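Local coordinates for protein Exo beta-1,2-glucooligosaccharide sophorohydrolase (non-reducing end) (Parabacteroides distasonis ATCC 8503, PDB 5Z06) that hydrolyses linear beta-1,2-glucan and beta-1,2-glucooligosaccharides in exo fashion, releasing sophorose from the non-reducing end, at residues L392-F397 and E465-T469; T614-A618 and N667-V671. All blocks are in the same frame, centred on the assembly; numbering follows the deposited sequence.

Contact 1 (L392-F397 and E465-T469). With GOL (glycerol), chain I.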
loop_
_atom_site.group_PDB
_atom_site.type_symbol
_atom_site.label_atom_id
_atom_site.label_comp_id
_atom_site.label_asym_id
_atom_site.label_seq_id
_atom_site.Cartn_x
_atom_site.Cartn_y
_atom_site.Cartn_z
ATOM N N LEU A 392 -0.842 -21.083 4.626
ATOM C CA LEU A 392 -1.700 -21.803 3.716
ATOM C C LEU A 392 -2.655 -20.857 3.000
ATOM O O LEU A 392 -3.087 -21.146 1.890
ATOM C CB LEU A 392 -2.478 -22.891 4.461
ATOM C CG LEU A 392 -3.138 -23.932 3.552
ATOM C CD1 LEU A 392 -2.073 -24.819 2.943
ATOM C CD2 LEU A 392 -4.158 -24.759 4.306
ATOM N N VAL A 393 -3.008 -19.751 3.641
ATOM C CA VAL A 393 -3.979 -18.849 3.055
ATOM C C VAL A 393 -3.294 -18.117 1.906
ATOM O O VAL A 393 -3.869 -17.989 0.832
ATOM C CB VAL A 393 -4.549 -17.865 4.076
ATOM C CG1 VAL A 393 -5.437 -16.844 3.386
ATOM C CG2 VAL A 393 -5.319 -18.609 5.170
ATOM N N GLU A 394 -2.066 -17.673 2.158
ATOM C CA GLU A 394 -1.245 -16.978 1.175
ATOM C C GLU A 394 -0.935 -17.928 0.027
ATOM O O GLU A 394 -1.036 -17.553 -1.149
ATOM C CB GLU A 394 0.045 -16.452 1.824
ATOM C CG GLU A 394 -0.186 -15.423 2.934
ATOM C CD GLU A 394 -0.793 -14.129 2.445
ATOM O OE1 GLU A 394 -0.637 -13.821 1.253
ATOM O OE2 GLU A 394 -1.444 -13.431 3.248
ATOM N N THR A 395 -0.614 -19.168 0.387
ATOM C CA THR A 395 -0.436 -20.241 -0.581
ATOM C C THR A 395 -1.661 -20.399 -1.436
ATOM O O THR A 395 -1.550 -20.454 -2.650
ATOM C CB THR A 395 -0.098 -21.589 0.102
ATOM O OG1 THR A 395 1.165 -21.460 0.735
ATOM C CG2 THR A 395 0.001 -22.734 -0.902
ATOM N N SER A 396 -2.834 -20.437 -0.822
ATOM C CA SER A 396 -4.074 -20.518 -1.606
ATOM C C SER A 396 -4.277 -19.330 -2.544
ATOM O O SER A 396 -4.731 -19.519 -3.675
ATOM C CB SER A 396 -5.293 -20.673 -0.723
ATOM O OG SER A 396 -5.637 -19.490 -0.052
ATOM N N PHE A 397 -3.943 -18.121 -2.077
ATOM C CA PHE A 397 -4.067 -16.937 -2.920
ATOM C C PHE A 397 -3.082 -17.024 -4.076
ATOM O O PHE A 397 -3.414 -16.668 -5.196
ATOM C CB PHE A 397 -3.851 -15.650 -2.110
ATOM C CG PHE A 397 -4.909 -15.391 -1.048
ATOM C CD1 PHE A 397 -6.223 -15.850 -1.174
ATOM C CD2 PHE A 397 -4.582 -14.642 0.071
ATOM C CE1 PHE A 397 -7.168 -15.584 -0.182
ATOM C CE2 PHE A 397 -5.516 -14.362 1.063
ATOM C CZ PHE A 397 -6.816 -14.830 0.938
ATOM N N GLU A 465 -11.678 -14.303 4.785
ATOM C CA GLU A 465 -11.091 -14.252 3.434
ATOM C C GLU A 465 -10.639 -15.585 2.888
ATOM O O GLU A 465 -10.181 -15.641 1.734
ATOM C CB GLU A 465 -9.868 -13.322 3.421
ATOM C CG GLU A 465 -8.640 -13.795 4.197
ATOM C CD GLU A 465 -8.531 -13.180 5.575
ATOM O OE1 GLU A 465 -9.536 -13.185 6.242
ATOM O OE2 GLU A 465 -7.465 -12.730 6.009
ATOM N N THR A 466 -10.741 -16.641 3.703
ATOM C CA THR A 466 -10.038 -17.874 3.462
ATOM C C THR A 466 -10.862 -18.943 2.766
ATOM O O THR A 466 -10.454 -20.101 2.774
ATOM C CB THR A 466 -9.468 -18.454 4.777
ATOM O OG1 THR A 466 -10.502 -19.077 5.538
ATOM C CG2 THR A 466 -8.788 -17.358 5.603
ATOM N N MET A 467 -11.993 -18.599 2.137
ATOM C CA MET A 467 -12.785 -19.644 1.451
ATOM C C MET A 467 -11.961 -20.415 0.403
ATOM O O MET A 467 -12.103 -21.640 0.277
ATOM C CB MET A 467 -14.025 -19.084 0.770
ATOM C CG MET A 467 -14.786 -20.138 -0.039
ATOM S SD MET A 467 -16.319 -19.571 -0.778
ATOM C CE MET A 467 -17.337 -19.267 0.652
ATOM N N ILE A 468 -11.127 -19.691 -0.335
ATOM C CA ILE A 468 -10.370 -20.268 -1.438
ATOM C C ILE A 468 -9.301 -21.221 -0.922
ATOM O O ILE A 468 -8.870 -22.106 -1.643
ATOM C CB ILE A 468 -9.709 -19.176 -2.328
ATOM C CG1 ILE A 468 -9.261 -19.739 -3.673
ATOM C CG2 ILE A 468 -8.515 -18.502 -1.640
ATOM C CD1 ILE A 468 -10.384 -19.962 -4.637
ATOM N N THR A 469 -8.860 -21.004 0.321
ATOM C CA THR A 469 -7.956 -21.927 1.007
ATOM C C THR A 469 -8.602 -23.310 1.159
ATOM O O THR A 469 -7.976 -24.353 0.889
ATOM C CB THR A 469 -7.540 -21.374 2.377
ATOM O OG1 THR A 469 -7.259 -19.966 2.272
ATOM C CG2 THR A 469 -6.325 -22.109 2.884
HETATM C C1 GOL I . -3.931 -10.805 3.722
HETATM O O1 GOL I . -2.623 -11.356 3.479
HETATM C C2 GOL I . -4.628 -11.361 4.949
HETATM O O2 GOL I . -4.495 -12.776 4.849
HETATM C C3 GOL I . -3.978 -10.780 6.204
HETATM O O3 GOL I . -4.272 -11.358 7.512
#
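S396 and T469 meet where helix 392-408 touches the first turn of helix 467-475, their CA atoms 4.9 Å apart. The polar part of the contact is a hydroxyl pair, S396 OG to T469 OG1 at 2.9 Å. S396 OG sits between its backbone N and carbonyl carbon (chi1 74°), from where it points back at V393 O one turn earlier, a bond modelled so short that its length is doubtful. The pair places two buried hydroxyls side by side between the helices.

Methyl contacts flank this pair. The first torsion of T469 (chi1 -42°) sets CG2 anti to the backbone N and turns it toward L392, whose CD2 lies 3.7 Å from T469 CG2, while T466 CG2 comes equally close to V393 CG2. The hydroxyl of T466 serves a different partner, N464.

The aromatic part belongs to F397. I468 CG2 approaches CE1 of its ring obliquely at 3.5 Å. E465 O lies at the ring edge, in plane, 3.6 Å from F397 CZ, and is also held by a hydrogen bond with S540 OG. One face carries V393 O, offset toward the rim. The methylene CG of E465 touches F397 CZ at 3.9 Å, and the carboxylate beyond it is nearly coplanar with the ring (7° between planes). F328 and Y539 meet the same ring.

A glycerol, probably from the crystallisation liquor, spans the two segments: its O2 bonds weakly to E465 OE2 (3.2 Å), and its O1 lies improbably close to E394 OE2. A second glycerol bonds to E465 OE1. Acidic side chains from the first turn of one helix and the loop leading into the other, both beside glycerol, are consistent with a sugar-binding pocket in the (alpha/alpha)6 barrel expected of this glucoamylase-like family.

Contact 2 (T614-A618 and N667-V671)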
loop_
_atom_site.group_PDB
_atom_site.type_symbol
_atom_site.label_atom_id
_atom_site.label_comp_id
_atom_site.label_asym_id
_atom_site.label_seq_id
_atom_site.Cartn_x
_atom_site.Cartn_y
_atom_site.Cartn_z
ATOM N N THR A 614 -9.277 0.240 -2.571
ATOM C CA THR A 614 -9.438 -1.132 -3.016
ATOM C C THR A 614 -10.807 -1.713 -2.631
ATOM O O THR A 614 -11.319 -2.570 -3.336
ATOM C CB THR A 614 -8.285 -2.032 -2.544
ATOM O OG1 THR A 614 -8.327 -3.261 -3.257
ATOM C CG2 THR A 614 -8.370 -2.321 -1.034
ATOM N N GLY A 615 -11.371 -1.262 -1.508
ATOM C CA GLY A 615 -12.715 -1.692 -1.087
ATOM C C GLY A 615 -13.774 -1.580 -2.161
ATOM O O GLY A 615 -14.348 -2.592 -2.602
ATOM N N ALA A 616 -14.010 -0.352 -2.626
ATOM C CA ALA A 616 -15.018 -0.111 -3.670
ATOM C C ALA A 616 -14.586 -0.694 -5.005
ATOM O O ALA A 616 -15.382 -1.305 -5.744
ATOM C CB ALA A 616 -15.275 1.372 -3.835
ATOM N N LEU A 617 -13.318 -0.509 -5.318
ATOM C CA LEU A 617 -12.874 -0.720 -6.685
ATOM C C LEU A 617 -12.819 -2.189 -7.032
ATOM O O LEU A 617 -13.249 -2.588 -8.107
ATOM C CB LEU A 617 -11.537 -0.047 -6.913
ATOM C CG LEU A 617 -11.618 1.471 -6.729
ATOM C CD1 LEU A 617 -10.213 2.031 -6.707
ATOM C CD2 LEU A 617 -12.455 2.118 -7.817
ATOM N N ALA A 618 -12.337 -3.010 -6.111
ATOM C CA ALA A 618 -12.304 -4.447 -6.343
ATOM C C ALA A 618 -13.680 -5.087 -6.134
ATOM O O ALA A 618 -13.844 -6.287 -6.320
ATOM C CB ALA A 618 -11.255 -5.106 -5.463
ATOM N N ASN A 667 -3.587 -4.883 -2.275
ATOM C CA ASN A 667 -4.735 -4.025 -2.563
ATOM C C ASN A 667 -4.844 -3.560 -4.003
ATOM O O ASN A 667 -5.925 -3.166 -4.444
ATOM C CB ASN A 667 -4.729 -2.829 -1.614
ATOM C CG ASN A 667 -4.983 -3.241 -0.167
ATOM O OD1 ASN A 667 -5.468 -4.325 0.072
ATOM N ND2 ASN A 667 -4.675 -2.376 0.789
ATOM N N GLN A 668 -3.761 -3.606 -4.749
ATOM C CA GLN A 668 -3.822 -3.024 -6.102
ATOM C C GLN A 668 -4.343 -4.047 -7.080
ATOM O O GLN A 668 -5.180 -3.729 -7.912
ATOM C CB GLN A 668 -2.462 -2.480 -6.556
ATOM C CG GLN A 668 -1.835 -1.367 -5.726
ATOM C CD GLN A 668 -2.780 -0.230 -5.414
ATOM O OE1 GLN A 668 -3.574 -0.343 -4.490
ATOM N NE2 GLN A 668 -2.727 0.859 -6.205
ATOM N N ALA A 669 -3.846 -5.273 -7.004
ATOM C CA ALA A 669 -4.208 -6.280 -8.014
ATOM C C ALA A 669 -5.703 -6.601 -8.001
ATOM O O ALA A 669 -6.318 -6.749 -9.079
ATOM C CB ALA A 669 -3.396 -7.552 -7.848
ATOM N N PRO A 670 -6.316 -6.698 -6.796
ATOM C CA PRO A 670 -7.744 -6.969 -6.819
ATOM C C PRO A 670 -8.521 -5.980 -7.633
ATOM O O PRO A 670 -9.541 -6.341 -8.210
ATOM C CB PRO A 670 -8.135 -6.889 -5.347
ATOM C CG PRO A 670 -6.960 -7.538 -4.709
ATOM C CD PRO A 670 -5.782 -6.916 -5.445
ATOM N N VAL A 671 -8.031 -4.754 -7.709
ATOM C CA VAL A 671 -8.734 -3.737 -8.472
ATOM C C VAL A 671 -8.674 -4.102 -9.962
ATOM O O VAL A 671 -9.705 -4.182 -10.639
ATOM C CB VAL A 671 -8.147 -2.347 -8.213
ATOM C CG1 VAL A 671 -8.840 -1.297 -9.099
ATOM C CG2 VAL A 671 -8.274 -2.014 -6.724
#
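The amide of N667 turns one face to T614: the methyl T614 CG2 stands over its plane, 3.6 Å from N667 CG and only slightly farther from OD1. The two side chains cross at about a right angle in this methyl-over-amide contact, while ND2 is hydrogen-bonded to D650. The second flat group is the N667 peptide carbonyl, whose oxygen receives T614 OG1 in the carbonyl plane, on a lone pair. At 2.7 Å between T614 OG1 and N667 O, with a C=O...O angle of 128°, the bond is short and well directed. With chi1 of T614 at -166°, OG1 is opposite the backbone N and faces the N667 carbonyl, and CG2, between N and the carbonyl carbon, is turned over the amide.

The arrangement joins the short helix 614-617 to the start of helix 665-680, within the glucoamylase-like region whose clan is known for six-hairpin helical barrels. Helix 665-680 is kinked here: P670 has no N-H to give, and V671 N, which has no bond to the turn before, bonds weakly to Q668 O. Farther along, the contact becomes apolar. A618, just past its helix, presses CB against P670 CB at 3.6 Å and close to P670 O. V671 brings CG1 to 3.7 Å from L617 CB, while its CG2 reaches T614 OG1 at the same separation, so one valine covers the hydroxyl as well as the leucine. Outside the pair, L617 rests on helix 624-636, V671 on helix 284-297 and P670 on F328 of helix 323-338.

In the fold
Contact 1 closes before contact 2 opens, so the two lie in series along the chain. Their centres are about 17 Å apart and their nearest atoms about 9 Å, without touching. Shared neighbours connect them: F328 of helix 323-338 meets the F397 ring of contact 1 and also packs on A669 and P670 of contact 2, and Y539 meets both F397 and N667. Both contacts therefore belong to the same helical domain, apart from the strand-rich N-terminal part with its calcium ion. Contact 1, itself largely buried, borders bound glycerol and probably a substrate pocket; contact 2 lies nearer the centre of the chain, where it joins helices 614-617 and 665-680.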